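Local atomic coordinates of MexT protein (PDB entry 6L33), a protein that activates transcription of the MexEF-OprN efflux pump, probably by binding DNA as a LysR-type regulator whose regulatory domain is this chain. Residues G92-D97 against R168-P173; I58-S63 against W197-I202; S114-E119 against E175-E180; P103-S108 against T147-T152; L14-E19 against P135-L140. All blocks are in the same frame, centred on the assembly; numbering follows the deposited sequence.

The regulatory domain has two α/β halves, each built on a mixed sheet. Contact 2 lies in the sheet 9-14/60-62 half and is almost wholly apolar, a helix lying on a buried sheet face. Contact 4 lies in the core of the other half and joins two parallel strands by backbone bonds. Contacts 1 and 3 lie nearer the surface: the first uses a carboxylate and waters, the second aromatic rings, an arginine and a sulfate at a helix start. Contact 1 touches contact 4 through Leu94 and Ile150. Contact 5, whose centre is about 6 Å from the centre of the chain, is buried and polar; it joins the halves and touches both contact 2 and contact 4.

Contact 1. Residues G92-D97 against R168-P173; sequences GQLTLD and RAEDPP
With chi1 at 46°, which sets CG over its own main chain, and the rest of its chain extended, Glu170 lifts its carboxylate off strand 168-170 to the backbone of Leu94. There OE1 accepts from Leu94 N at 2.8 Å through its syn lone pair, in a bond fairly straight at 162°. A water lies 2.7 Å from both Glu170 OE1 and Leu94 O, while Glu170 OE2 makes a salt bridge with Arg86, so both carboxylate oxygens are held.

Gln93 and Glu170 run antiparallel alongside one another. Gln93 OE1 comes to 3.4 Å from Glu170 CB, and the amide and carboxylate planes stand 60° apart. A second water, 2.9 Å from Asp171 N, also takes a weak bond from Gln93 NE2. Farther along, Pro173 supplies a compact apolar ring whose CB is 3.6 Å from Leu96 N, beside the start of helix 96-101. Thr95 suits its N-cap position because OG1 accepts from Asp98 N, capping the helix. Gly92 has a positive phi that glycine accommodates easily. The arrangement is a carboxylate on the edge strand of a mixed sheet holding the loop that enters a helix, in the α/β fold of a LysR-type regulatory domain.

Contact 2. Residues I58-S63 against W197-I202; sequences ISVGVS and WLRSRI
Val60 and Val62 meet Leu198, Arg199 and Ile202 in the layered α/β architecture of the periplasmic-binding-protein-like fold, where a helix covers one face of a sheet. Strand 60-62 and helix segment 197-202 run nearly parallel, 11° apart, with their axes 10.1 Å from each other at closest approach.

Apolar contacts come first. Both valines point to the helix, and Leu198 and Ile202, one helical turn apart, point back. A chi1 of 60° turns CG1 of Val60 to Leu198 CD2 at 4.1 Å and leaves CG2, the methyl opposite the backbone N, for Arg199, whose CD is 4.0 Å away. Val62 and Ile202 overlap flank to flank, their chains heading opposite ways, and their CG2 methyls approach to 3.8 Å. Branched β-carbons suit such a strand because they offer methyls close to the backbone. Beyond this interface Ile202 also meets Leu22 and Leu26 of helix 18-33, so that helix continues the apolar layer.

Polar links lie at one end. Ser59 OG bonds to Glu195. The long aliphatic part of Arg199 covers Val60, while its guanidinium goes on to polar partners: NH1 bonds to Gln189 O, and the group makes a cation-pi contact with Trp185. One water bridges the two segments, donating to Ser59 O at 3.2 Å and accepting, at the edge and in the plane of the guanidinium, from Arg199 NH1 at 2.8 Å.

Contact 3. Residues S114-E119 against E175-E180; sequences SGFVDE and ETRAFE. With SO4 (sulfate ion), chain G.
Phe116 leads the contact from the first turn of helix 116-123 toward the loop 175-180. Its CB lies 3.9 Å from O1 of a bound sulfate. With CG anti to the carbonyl carbon (chi1 -72°), the ring swings out from the helix start, and CD2 stays 3.6 Å from the same sulfate O1. On the other side of the ring CD1 and CE1 are near Arg177 NH1. Arg177 is modelled in two conformers; in one of them CD sits over a ring face, 4.1 Å from the centroid and offset toward the rim, a CH-pi contact that is therefore tentative. Farther out along the CD2 side, CE2 approaches Phe179 CZ to 3.5 Å, and Phe116 CZ, the tip, also lies near that atom. The two phenylalanine planes stand at 87°. Phe179 also packs edge-to-face against Tyr46.

Val117 follows Phe116 on the helix, and its CG2 methyl lies 3.5 Å from Thr176 OG1. Threonine suits this place because it brings a methyl as well as a hydroxyl to a compact patch.

The sulfate, probably from the crystallisation liquor, takes a hydrogen bond from Phe116 N to O1 at 3.0 Å and one from Val117 N to O2 at 3.2 Å. Gly115 is the N-cap, and its CA lies close to the anion. The two N-H groups at the helix N-terminus, its positive dipole end, probably attract the charge. Loop 175-180 runs from one sheet to the other, so this anion site beside the segment linking the two sheets is consistent with the cleft between subdomains where effectors bind in LysR-type regulators.

Contact 4. Residues P103-S108 against T147-T152; sequences PHALVS and TDIIAT
Ile150 is held on both of its main-chain polar atoms by strand 103-107. Its N donates to Pro103 O at 3.0 Å (159°), in the carbonyl plane, and its O accepts from Ala105 N at 2.8 Å (168°). This is the parallel pairing in which one residue, Ile150, bonds to the two neighbours of its partner, His104. The backbone of His104 bonds on the other side to Lys129 and Val131 of strand 129-134.

Beyond Ala105 N the direct bonding stops: Thr152 N is too far from Ala105 O, and a water fills in, donating to Ala105 O at 2.6 Å and accepting from Thr152 N at 2.7 Å. A second water lies at the edge of the His104 ring, in its plane, 2.7 Å from ND1; it also bonds to Thr152 OG1 and gives a weak bond to Ile150 O. His104 NE2 bonds to Tyr99 O, and Thr152 OG1 bonds to Tyr99 OH, so Tyr99 closes the polar cluster.

On one face the His104 ring and the Ile150 chain run together off the sheet, with CE1 and CD1 3.4 Å apart. Ala105 and Ala151 share the other face, and Ile149 CG2 also reaches Ala105 CB, at 3.7 Å, where a small residue leaves room for the branched one. The Pro103 ring sets CD 3.3 Å from Asp148 OD2 and CG against Ile149 CG1. Before the strand, Thr147 OG1 accepts from Ile149 N in an ST turn. The chemistry implies that the polar groups of this contact are met by strand neighbours, by waters where direct bonding ends, and by one tyrosine.

Contact 5. Residues L14-E19 against P135-L140; sequences LSDDVE and PQFNGL
Asp16 meets Phe137 and Asn138 where the two halves of the periplasmic-binding-protein-like fold join: it follows strand 9-14 of one sheet, while loop 135-140 follows strand 129-134 of the other and makes a type II turn from Phe137 to Leu140.

The tight part is the Asp16 carboxylate, whose CG is flanked by N and C of its own residue (chi1 77°). OD1 accepts from Phe137 N at 3.2 Å, on the syn side but well out of the carboxylate plane, and OD2 from Asn138 N at 2.9 Å, nearly along the C-O axis. The same Phe137 N-H also leans weakly toward OD2, 3.1 Å from N. Two successive backbone N-H groups facing one carboxylate would hold it in place and probably stabilise its negative charge. OD1 also meets the ring edge of Phe137, with CD2 3.3 Å away; ring and carboxylate are nearly coplanar (11° apart), so the oxygen faces a slightly positive C-H. Asn138 ND2 lies very near Asp16 OD2 with a poor angle, a doubtful approach.

The looser side is Asp17, whose OD2 is 4.1 Å from Phe137 CD2. Its polar end looks elsewhere, to Tyr64 OH. The Phe137 ring packs into its own half, against Val153 and Ala157; its meeting with Asp16 is what crosses between the halves. The dimer comes close as well: Gln136 of the other subunit bonds weakly to Asp16 O, and Asn138 of the two subunits pack together. Gly139 takes the positive phi that a type II turn needs at its third residue, and the turn closes with Leu140 N donating to Phe137 O at 3.2 Å.

Contact 1. Residues G92-D97 against R168-P173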
# COMPACT_ATOMS: atom_id res chain seq x y z
N GLY B 92 6.74 29.37 10.97
CA GLY B 92 7.67 28.94 12.00
C GLY B 92 7.69 27.43 12.18
O GLY B 92 6.72 26.73 11.93
N GLN B 93 8.84 26.94 12.64
CA GLN B 93 8.99 25.52 12.91
C GLN B 93 8.28 25.15 14.20
O GLN B 93 8.12 25.96 15.11
CB GLN B 93 10.47 25.15 13.00
CG GLN B 93 11.18 25.10 11.66
CD GLN B 93 12.31 24.08 11.61
OE1 GLN B 93 12.18 22.97 12.14
NE2 GLN B 93 13.41 24.45 10.98
N LEU B 94 7.83 23.89 14.26
CA LEU B 94 7.17 23.40 15.46
C LEU B 94 8.17 23.28 16.61
O LEU B 94 9.25 22.71 16.44
CB LEU B 94 6.51 22.05 15.19
CG LEU B 94 5.41 22.00 14.13
CD1 LEU B 94 5.08 20.56 13.79
CD2 LEU B 94 4.17 22.74 14.61
N THR B 95 7.81 23.82 17.77
CA THR B 95 8.54 23.52 18.98
C THR B 95 8.08 22.18 19.54
O THR B 95 7.10 21.59 19.09
CB THR B 95 8.34 24.61 20.03
OG1 THR B 95 6.97 24.60 20.46
CG2 THR B 95 8.69 25.98 19.47
N LEU B 96 8.81 21.69 20.55
CA LEU B 96 8.41 20.47 21.22
C LEU B 96 7.00 20.60 21.80
O LEU B 96 6.20 19.67 21.71
CB LEU B 96 9.41 20.11 22.32
CG LEU B 96 9.10 18.86 23.14
CD1 LEU B 96 8.97 17.63 22.25
CD2 LEU B 96 10.17 18.65 24.20
N ASP B 97 6.69 21.77 22.37
CA ASP B 97 5.35 22.00 22.91
C ASP B 97 4.29 21.93 21.82
O ASP B 97 3.25 21.29 21.99
CB ASP B 97 5.29 23.36 23.62
CG ASP B 97 5.86 23.32 25.02
OD1 ASP B 97 5.91 22.22 25.62
OD2 ASP B 97 6.26 24.39 25.52
N ARG B 168 4.89 20.38 4.21
CA ARG B 168 6.16 20.95 4.66
C ARG B 168 6.92 19.90 5.45
O ARG B 168 6.32 19.15 6.23
CB ARG B 168 5.94 22.20 5.53
CG ARG B 168 5.17 23.33 4.87
CD ARG B 168 4.39 24.15 5.90
NE ARG B 168 5.25 24.84 6.86
CZ ARG B 168 4.81 25.60 7.86
NH1 ARG B 168 3.51 25.78 8.04
NH2 ARG B 168 5.67 26.19 8.69
N ALA B 169 8.23 19.84 5.25
CA ALA B 169 9.10 18.95 6.01
C ALA B 169 10.06 19.76 6.86
O ALA B 169 10.56 20.80 6.43
CB ALA B 169 9.88 18.02 5.08
N GLU B 170 10.30 19.29 8.08
CA GLU B 170 11.26 19.94 8.97
C GLU B 170 11.87 18.90 9.89
O GLU B 170 11.32 17.81 10.09
CB GLU B 170 10.61 21.07 9.78
CG GLU B 170 9.27 20.72 10.42
CD GLU B 170 8.62 21.91 11.12
OE1 GLU B 170 8.61 21.93 12.37
OE2 GLU B 170 8.12 22.82 10.43
N ASP B 171 13.02 19.24 10.46
CA ASP B 171 13.64 18.38 11.46
C ASP B 171 12.80 18.40 12.73
O ASP B 171 12.25 19.44 13.10
CB ASP B 171 15.06 18.84 11.76
CG ASP B 171 15.99 18.69 10.57
OD1 ASP B 171 16.11 17.56 10.04
OD2 ASP B 171 16.61 19.70 10.17
N PRO B 172 12.67 17.26 13.42
CA PRO B 172 11.85 17.23 14.63
C PRO B 172 12.51 18.02 15.75
O PRO B 172 13.74 18.17 15.79
CB PRO B 172 11.78 15.73 14.97
CG PRO B 172 12.23 15.02 13.73
CD PRO B 172 13.20 15.93 13.07
N PRO B 173 11.72 18.53 16.71
CA PRO B 173 12.30 19.29 17.83
C PRO B 173 12.84 18.39 18.93
O PRO B 173 12.97 18.80 20.08
CB PRO B 173 11.11 20.13 18.32
CG PRO B 173 9.93 19.26 18.06
CD PRO B 173 10.24 18.47 16.79
O HOH W 1 14.17 21.77 9.49
O HOH W 2 10.33 21.33 14.38

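Contact 2. Residues I58-S63 against W197-I202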
# COMPACT_ATOMS: atom_id res chain seq x y z
N ILE B 58 9.81 -13.94 -0.50
CA ILE B 58 10.72 -13.14 -1.30
C ILE B 58 12.11 -13.74 -1.19
O ILE B 58 12.43 -14.43 -0.22
CB ILE B 58 10.74 -11.65 -0.88
CG1 ILE B 58 11.36 -11.49 0.52
CG2 ILE B 58 9.34 -11.04 -0.93
CD1 ILE B 58 11.50 -10.04 0.97
N SER B 59 12.93 -13.48 -2.20
CA SER B 59 14.34 -13.82 -2.12
C SER B 59 15.20 -12.66 -1.65
O SER B 59 16.28 -12.88 -1.09
CB SER B 59 14.85 -14.31 -3.48
OG SER B 59 14.88 -13.25 -4.42
N VAL B 60 14.74 -11.43 -1.86
CA VAL B 60 15.47 -10.24 -1.48
C VAL B 60 14.46 -9.13 -1.24
O VAL B 60 13.39 -9.11 -1.85
CB VAL B 60 16.51 -9.84 -2.55
CG1 VAL B 60 15.82 -9.55 -3.87
CG2 VAL B 60 17.35 -8.65 -2.10
N GLY B 61 14.79 -8.23 -0.33
CA GLY B 61 13.93 -7.10 -0.04
C GLY B 61 14.73 -5.83 0.09
O GLY B 61 15.88 -5.84 0.54
N VAL B 62 14.12 -4.72 -0.32
CA VAL B 62 14.65 -3.39 -0.10
C VAL B 62 13.62 -2.65 0.74
O VAL B 62 12.56 -2.25 0.23
CB VAL B 62 14.94 -2.65 -1.42
CG1 VAL B 62 15.60 -1.31 -1.13
CG2 VAL B 62 15.81 -3.50 -2.31
N SER B 63 13.93 -2.46 2.01
CA SER B 63 12.96 -2.01 2.99
C SER B 63 13.70 -1.34 4.14
O SER B 63 14.91 -1.50 4.29
CB SER B 63 12.12 -3.18 3.51
OG SER B 63 11.06 -2.74 4.34
N TRP B 197 22.55 -12.14 -9.55
CA TRP B 197 22.28 -11.30 -10.70
C TRP B 197 21.16 -10.31 -10.41
O TRP B 197 21.28 -9.12 -10.72
CB TRP B 197 21.94 -12.18 -11.90
CG TRP B 197 21.54 -11.43 -13.11
CD1 TRP B 197 22.36 -10.83 -14.02
CD2 TRP B 197 20.20 -11.19 -13.57
NE1 TRP B 197 21.62 -10.24 -15.01
CE2 TRP B 197 20.29 -10.44 -14.75
CE3 TRP B 197 18.94 -11.53 -13.08
CZ2 TRP B 197 19.17 -10.03 -15.46
CZ3 TRP B 197 17.83 -11.12 -13.79
CH2 TRP B 197 17.95 -10.39 -14.97
N LEU B 198 20.07 -10.78 -9.82
CA LEU B 198 18.96 -9.89 -9.49
C LEU B 198 19.40 -8.82 -8.50
O LEU B 198 19.10 -7.63 -8.68
CB LEU B 198 17.78 -10.69 -8.93
CG LEU B 198 16.63 -9.87 -8.35
CD1 LEU B 198 16.05 -8.93 -9.40
CD2 LEU B 198 15.55 -10.78 -7.79
N ARG B 199 20.12 -9.22 -7.45
CA ARG B 199 20.56 -8.26 -6.44
C ARG B 199 21.52 -7.23 -7.03
O ARG B 199 21.44 -6.04 -6.70
CB ARG B 199 21.20 -8.99 -5.26
CG ARG B 199 20.25 -9.94 -4.55
CD ARG B 199 20.78 -10.33 -3.18
NE ARG B 199 22.12 -10.89 -3.25
CZ ARG B 199 22.39 -12.19 -3.35
NH1 ARG B 199 21.40 -13.08 -3.39
NH2 ARG B 199 23.65 -12.61 -3.40
N SER B 200 22.44 -7.67 -7.89
CA SER B 200 23.33 -6.72 -8.54
C SER B 200 22.55 -5.78 -9.45
O SER B 200 22.96 -4.63 -9.65
CB SER B 200 24.41 -7.45 -9.33
OG SER B 200 23.87 -8.19 -10.42
N ARG B 201 21.42 -6.23 -9.99
CA ARG B 201 20.59 -5.35 -10.82
C ARG B 201 19.82 -4.35 -9.97
O ARG B 201 19.63 -3.20 -10.38
CB ARG B 201 19.64 -6.18 -11.69
CG ARG B 201 20.15 -6.42 -13.11
CD ARG B 201 21.53 -7.07 -13.10
NE ARG B 201 22.13 -7.14 -14.42
CZ ARG B 201 23.35 -7.63 -14.66
NH1 ARG B 201 24.08 -8.09 -13.65
NH2 ARG B 201 23.82 -7.67 -15.90
N ILE B 202 19.36 -4.76 -8.78
CA ILE B 202 18.71 -3.81 -7.88
C ILE B 202 19.71 -2.75 -7.43
O ILE B 202 19.39 -1.56 -7.37
CB ILE B 202 18.09 -4.54 -6.67
CG1 ILE B 202 17.09 -5.60 -7.12
CG2 ILE B 202 17.42 -3.53 -5.75
CD1 ILE B 202 15.68 -5.09 -7.23
O HOH W 3 18.65 -13.16 -3.20

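Contact 3. Residues S114-E119 against E175-E180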
# COMPACT_ATOMS: atom_id res chain seq x y z
N SER B 114 0.59 3.49 19.15
CA SER B 114 1.78 4.14 19.65
C SER B 114 2.99 3.62 18.90
O SER B 114 2.97 2.53 18.32
CB SER B 114 1.95 3.93 21.16
OG SER B 114 0.80 4.36 21.87
N GLY B 115 4.05 4.42 18.89
CA GLY B 115 5.26 4.06 18.19
C GLY B 115 6.51 4.41 18.96
O GLY B 115 6.47 4.66 20.17
N PHE B 116 7.65 4.44 18.25
CA PHE B 116 8.91 4.75 18.91
C PHE B 116 8.96 6.20 19.38
O PHE B 116 9.58 6.48 20.42
CB PHE B 116 10.07 4.46 17.96
CG PHE B 116 10.31 2.99 17.74
CD1 PHE B 116 10.83 2.20 18.76
CD2 PHE B 116 10.01 2.39 16.53
CE1 PHE B 116 11.05 0.85 18.57
CE2 PHE B 116 10.23 1.04 16.33
CZ PHE B 116 10.75 0.27 17.35
N VAL B 117 8.33 7.11 18.65
CA VAL B 117 8.24 8.50 19.10
C VAL B 117 7.58 8.57 20.47
O VAL B 117 8.06 9.26 21.38
CB VAL B 117 7.49 9.35 18.06
CG1 VAL B 117 7.00 10.65 18.69
CG2 VAL B 117 8.38 9.64 16.86
N ASP B 118 6.48 7.84 20.64
CA ASP B 118 5.81 7.78 21.93
C ASP B 118 6.72 7.17 22.99
O ASP B 118 6.72 7.61 24.15
CB ASP B 118 4.51 6.99 21.81
CG ASP B 118 3.61 7.52 20.72
OD1 ASP B 118 2.95 8.56 20.96
OD2 ASP B 118 3.56 6.92 19.63
N GLU B 119 7.49 6.15 22.61
CA GLU B 119 8.44 5.55 23.54
C GLU B 119 9.49 6.57 23.98
O GLU B 119 9.84 6.64 25.16
CB GLU B 119 9.10 4.34 22.88
CG GLU B 119 10.10 3.59 23.75
CD GLU B 119 10.69 2.38 23.03
OE1 GLU B 119 9.93 1.65 22.37
OE2 GLU B 119 11.92 2.18 23.12
N GLU B 175 14.95 14.10 19.31
CA GLU B 175 15.63 13.00 18.63
C GLU B 175 14.82 11.72 18.76
O GLU B 175 14.39 11.36 19.86
CB GLU B 175 17.03 12.79 19.22
CG GLU B 175 17.92 11.96 18.33
CD GLU B 175 18.24 12.67 17.03
OE1 GLU B 175 19.23 13.43 16.99
OE2 GLU B 175 17.48 12.48 16.05
N THR B 176 14.63 11.02 17.64
CA THR B 176 13.91 9.76 17.64
C THR B 176 14.54 8.81 16.63
O THR B 176 15.41 9.19 15.84
CB THR B 176 12.41 9.97 17.37
OG1 THR B 176 11.69 8.78 17.71
CG2 THR B 176 12.17 10.32 15.90
N ARG B 177 14.09 7.56 16.66
CA ARG B 177 14.63 6.51 15.82
C ARG B 177 14.30 6.75 14.35
O ARG B 177 13.28 7.36 14.02
CB ARG B 177 14.07 5.15 16.25
CG ARG B 177 15.09 4.11 16.65
CD ARG B 177 14.40 2.81 17.05
NE ARG B 177 15.23 1.97 17.91
CZ ARG B 177 15.18 1.98 19.24
NH1 ARG B 177 14.33 2.78 19.87
NH2 ARG B 177 15.97 1.18 19.94
N ALA B 178 15.15 6.23 13.47
CA ALA B 178 14.88 6.20 12.04
C ALA B 178 15.64 5.01 11.48
O ALA B 178 16.87 5.04 11.40
CB ALA B 178 15.29 7.50 11.36
N PHE B 179 14.91 3.96 11.11
CA PHE B 179 15.54 2.73 10.65
C PHE B 179 16.23 2.94 9.31
O PHE B 179 15.76 3.70 8.45
CB PHE B 179 14.50 1.61 10.52
CG PHE B 179 13.97 1.11 11.83
CD1 PHE B 179 14.81 0.92 12.91
CD2 PHE B 179 12.62 0.84 11.98
CE1 PHE B 179 14.31 0.46 14.12
CE2 PHE B 179 12.12 0.39 13.19
CZ PHE B 179 12.97 0.20 14.26
N GLU B 180 17.35 2.25 9.13
CA GLU B 180 18.06 2.24 7.87
C GLU B 180 17.21 1.64 6.76
O GLU B 180 16.37 0.76 6.99
CB GLU B 180 19.35 1.43 8.01
CG GLU B 180 19.10 0.05 8.62
CD GLU B 180 20.33 -0.83 8.67
OE1 GLU B 180 20.31 -1.93 8.07
OE2 GLU B 180 21.31 -0.44 9.33
S SO4 G . 7.36 5.82 14.82
O1 SO4 G . 7.32 4.42 15.24
O2 SO4 G . 6.79 6.66 15.86
O3 SO4 G . 8.75 6.21 14.57
O4 SO4 G . 6.59 5.98 13.59

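Contact 4. Residues P103-S108 against T147-T152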
# COMPACT_ATOMS: atom_id res chain seq x y z
N PRO B 103 -2.43 16.90 16.92
CA PRO B 103 -2.74 15.48 16.68
C PRO B 103 -1.78 14.88 15.66
O PRO B 103 -1.23 15.57 14.80
CB PRO B 103 -4.17 15.52 16.14
CG PRO B 103 -4.26 16.85 15.46
CD PRO B 103 -3.41 17.79 16.28
N HIS B 104 -1.61 13.57 15.75
CA HIS B 104 -0.57 12.89 14.99
C HIS B 104 -1.14 11.75 14.16
O HIS B 104 -2.10 11.09 14.55
CB HIS B 104 0.51 12.35 15.93
CG HIS B 104 1.26 13.43 16.65
ND1 HIS B 104 2.50 13.87 16.24
CD2 HIS B 104 0.93 14.17 17.73
CE1 HIS B 104 2.91 14.83 17.06
NE2 HIS B 104 1.97 15.03 17.97
N ALA B 105 -0.53 11.56 12.99
CA ALA B 105 -0.76 10.39 12.16
C ALA B 105 0.46 9.49 12.26
O ALA B 105 1.60 9.96 12.15
CB ALA B 105 -1.00 10.79 10.70
N LEU B 106 0.22 8.21 12.49
CA LEU B 106 1.28 7.23 12.70
C LEU B 106 1.27 6.22 11.57
O LEU B 106 0.23 5.66 11.25
CB LEU B 106 1.10 6.52 14.05
CG LEU B 106 2.14 5.48 14.45
CD1 LEU B 106 3.48 6.14 14.72
CD2 LEU B 106 1.67 4.69 15.66
N VAL B 107 2.44 6.01 10.95
CA VAL B 107 2.59 4.91 10.00
C VAL B 107 2.87 3.66 10.83
O VAL B 107 4.01 3.42 11.26
CB VAL B 107 3.70 5.17 8.98
CG1 VAL B 107 3.74 4.04 7.95
CG2 VAL B 107 3.47 6.51 8.29
N SER B 108 1.83 2.88 11.09
CA SER B 108 1.91 1.68 11.91
C SER B 108 1.55 0.49 11.04
O SER B 108 0.46 0.45 10.46
CB SER B 108 0.97 1.78 13.12
OG SER B 108 0.84 0.53 13.77
N THR B 147 -5.72 19.85 7.46
CA THR B 147 -5.79 19.55 8.88
C THR B 147 -4.50 20.01 9.55
O THR B 147 -3.53 20.37 8.89
CB THR B 147 -5.98 18.05 9.14
OG1 THR B 147 -4.73 17.37 8.97
CG2 THR B 147 -7.01 17.45 8.19
N ASP B 148 -4.51 19.96 10.88
CA ASP B 148 -3.30 20.20 11.67
C ASP B 148 -2.67 18.90 12.15
O ASP B 148 -1.82 18.92 13.05
CB ASP B 148 -3.61 21.12 12.85
CG ASP B 148 -4.47 20.46 13.91
OD1 ASP B 148 -5.36 19.66 13.54
OD2 ASP B 148 -4.27 20.74 15.11
N ILE B 149 -3.05 17.76 11.56
CA ILE B 149 -2.40 16.50 11.89
C ILE B 149 -1.00 16.49 11.29
O ILE B 149 -0.78 16.92 10.15
CB ILE B 149 -3.23 15.31 11.37
CG1 ILE B 149 -4.66 15.36 11.91
CG2 ILE B 149 -2.56 14.00 11.76
CD1 ILE B 149 -5.60 14.40 11.20
N ILE B 150 -0.04 15.99 12.06
CA ILE B 150 1.34 15.89 11.61
C ILE B 150 1.78 14.44 11.68
O ILE B 150 1.24 13.63 12.44
CB ILE B 150 2.28 16.80 12.44
CG1 ILE B 150 2.31 16.36 13.90
CG2 ILE B 150 1.82 18.25 12.35
CD1 ILE B 150 2.94 17.39 14.83
N ALA B 151 2.77 14.10 10.85
CA ALA B 151 3.33 12.76 10.80
C ALA B 151 4.85 12.84 10.94
O ALA B 151 5.48 13.80 10.50
CB ALA B 151 2.97 12.05 9.49
N THR B 152 5.42 11.81 11.56
CA THR B 152 6.87 11.69 11.74
C THR B 152 7.33 10.46 10.97
O THR B 152 7.00 9.33 11.34
CB THR B 152 7.24 11.58 13.22
OG1 THR B 152 6.60 12.63 13.96
CG2 THR B 152 8.74 11.68 13.40
O HOH W 4 3.90 12.86 14.22
O HOH W 5 4.08 9.89 12.95

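Contact 5. Residues L14-E19 against P135-L140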
# COMPACT_ATOMS: atom_id res chain seq x y z
N LEU B 14 9.43 -4.89 -1.29
CA LEU B 14 9.79 -3.49 -1.38
C LEU B 14 8.94 -2.66 -0.42
O LEU B 14 7.73 -2.87 -0.32
CB LEU B 14 9.61 -2.95 -2.81
CG LEU B 14 10.55 -3.47 -3.90
CD1 LEU B 14 10.23 -2.80 -5.22
CD2 LEU B 14 12.02 -3.26 -3.52
N SER B 15 9.59 -1.74 0.28
CA SER B 15 8.87 -0.71 1.01
C SER B 15 8.06 0.12 0.03
O SER B 15 8.44 0.31 -1.13
CB SER B 15 9.85 0.16 1.79
OG SER B 15 9.17 1.21 2.47
N ASP B 16 6.91 0.62 0.50
CA ASP B 16 5.98 1.26 -0.42
C ASP B 16 6.53 2.57 -0.98
O ASP B 16 6.20 2.95 -2.11
CB ASP B 16 4.62 1.48 0.25
CG ASP B 16 4.61 2.66 1.21
OD1 ASP B 16 5.12 2.53 2.34
OD2 ASP B 16 4.08 3.73 0.83
N ASP B 17 7.39 3.26 -0.23
CA ASP B 17 8.02 4.46 -0.76
C ASP B 17 9.14 4.12 -1.74
O ASP B 17 9.26 4.76 -2.79
CB ASP B 17 8.54 5.34 0.38
CG ASP B 17 9.41 4.58 1.36
OD1 ASP B 17 9.52 3.35 1.23
OD2 ASP B 17 9.97 5.22 2.27
N VAL B 18 9.95 3.11 -1.42
CA VAL B 18 11.04 2.70 -2.31
C VAL B 18 10.50 2.26 -3.66
O VAL B 18 11.14 2.49 -4.70
CB VAL B 18 11.86 1.57 -1.64
CG1 VAL B 18 12.88 0.99 -2.62
CG2 VAL B 18 12.54 2.08 -0.39
N GLU B 19 9.31 1.66 -3.68
CA GLU B 19 8.73 1.16 -4.93
C GLU B 19 8.56 2.26 -5.97
O GLU B 19 8.66 1.99 -7.17
CB GLU B 19 7.38 0.50 -4.62
CG GLU B 19 6.60 0.06 -5.84
CD GLU B 19 5.68 -1.10 -5.54
OE1 GLU B 19 4.81 -1.41 -6.38
OE2 GLU B 19 5.83 -1.71 -4.46
N PRO B 135 -1.28 2.10 7.31
CA PRO B 135 -0.29 1.03 7.11
C PRO B 135 0.77 1.30 6.06
O PRO B 135 1.55 0.39 5.75
CB PRO B 135 -1.18 -0.15 6.67
CG PRO B 135 -2.30 0.51 5.92
CD PRO B 135 -2.52 1.86 6.55
N GLN B 136 0.85 2.51 5.51
CA GLN B 136 1.81 2.80 4.45
C GLN B 136 2.13 4.29 4.45
O GLN B 136 1.47 5.09 5.11
CB GLN B 136 1.28 2.38 3.08
CG GLN B 136 0.15 3.26 2.57
CD GLN B 136 -0.61 2.62 1.43
OE1 GLN B 136 -0.58 1.41 1.26
NE2 GLN B 136 -1.30 3.44 0.65
N PHE B 137 3.14 4.65 3.66
CA PHE B 137 3.60 6.02 3.54
C PHE B 137 2.85 6.79 2.45
O PHE B 137 2.40 7.91 2.69
CB PHE B 137 5.11 6.06 3.27
CG PHE B 137 5.93 5.67 4.46
CD1 PHE B 137 6.00 6.49 5.57
CD2 PHE B 137 6.64 4.48 4.47
CE1 PHE B 137 6.76 6.14 6.67
CE2 PHE B 137 7.41 4.12 5.57
CZ PHE B 137 7.46 4.95 6.67
N ASN B 138 2.72 6.20 1.26
CA ASN B 138 2.13 6.93 0.15
C ASN B 138 0.66 7.24 0.41
O ASN B 138 -0.05 6.47 1.06
CB ASN B 138 2.29 6.14 -1.16
CG ASN B 138 1.72 4.73 -1.07
OD1 ASN B 138 0.51 4.55 -0.95
ND2 ASN B 138 2.59 3.74 -1.16
N GLY B 139 0.22 8.38 -0.11
CA GLY B 139 -1.12 8.88 0.14
C GLY B 139 -1.28 9.65 1.43
O GLY B 139 -2.36 10.22 1.65
N LEU B 140 -0.25 9.70 2.27
CA LEU B 140 -0.36 10.37 3.56
C LEU B 140 -0.66 11.86 3.41
O LEU B 140 -1.34 12.44 4.26
CB LEU B 140 0.93 10.16 4.36
CG LEU B 140 0.89 10.36 5.87
CD1 LEU B 140 -0.24 9.55 6.49
CD2 LEU B 140 2.23 9.97 6.47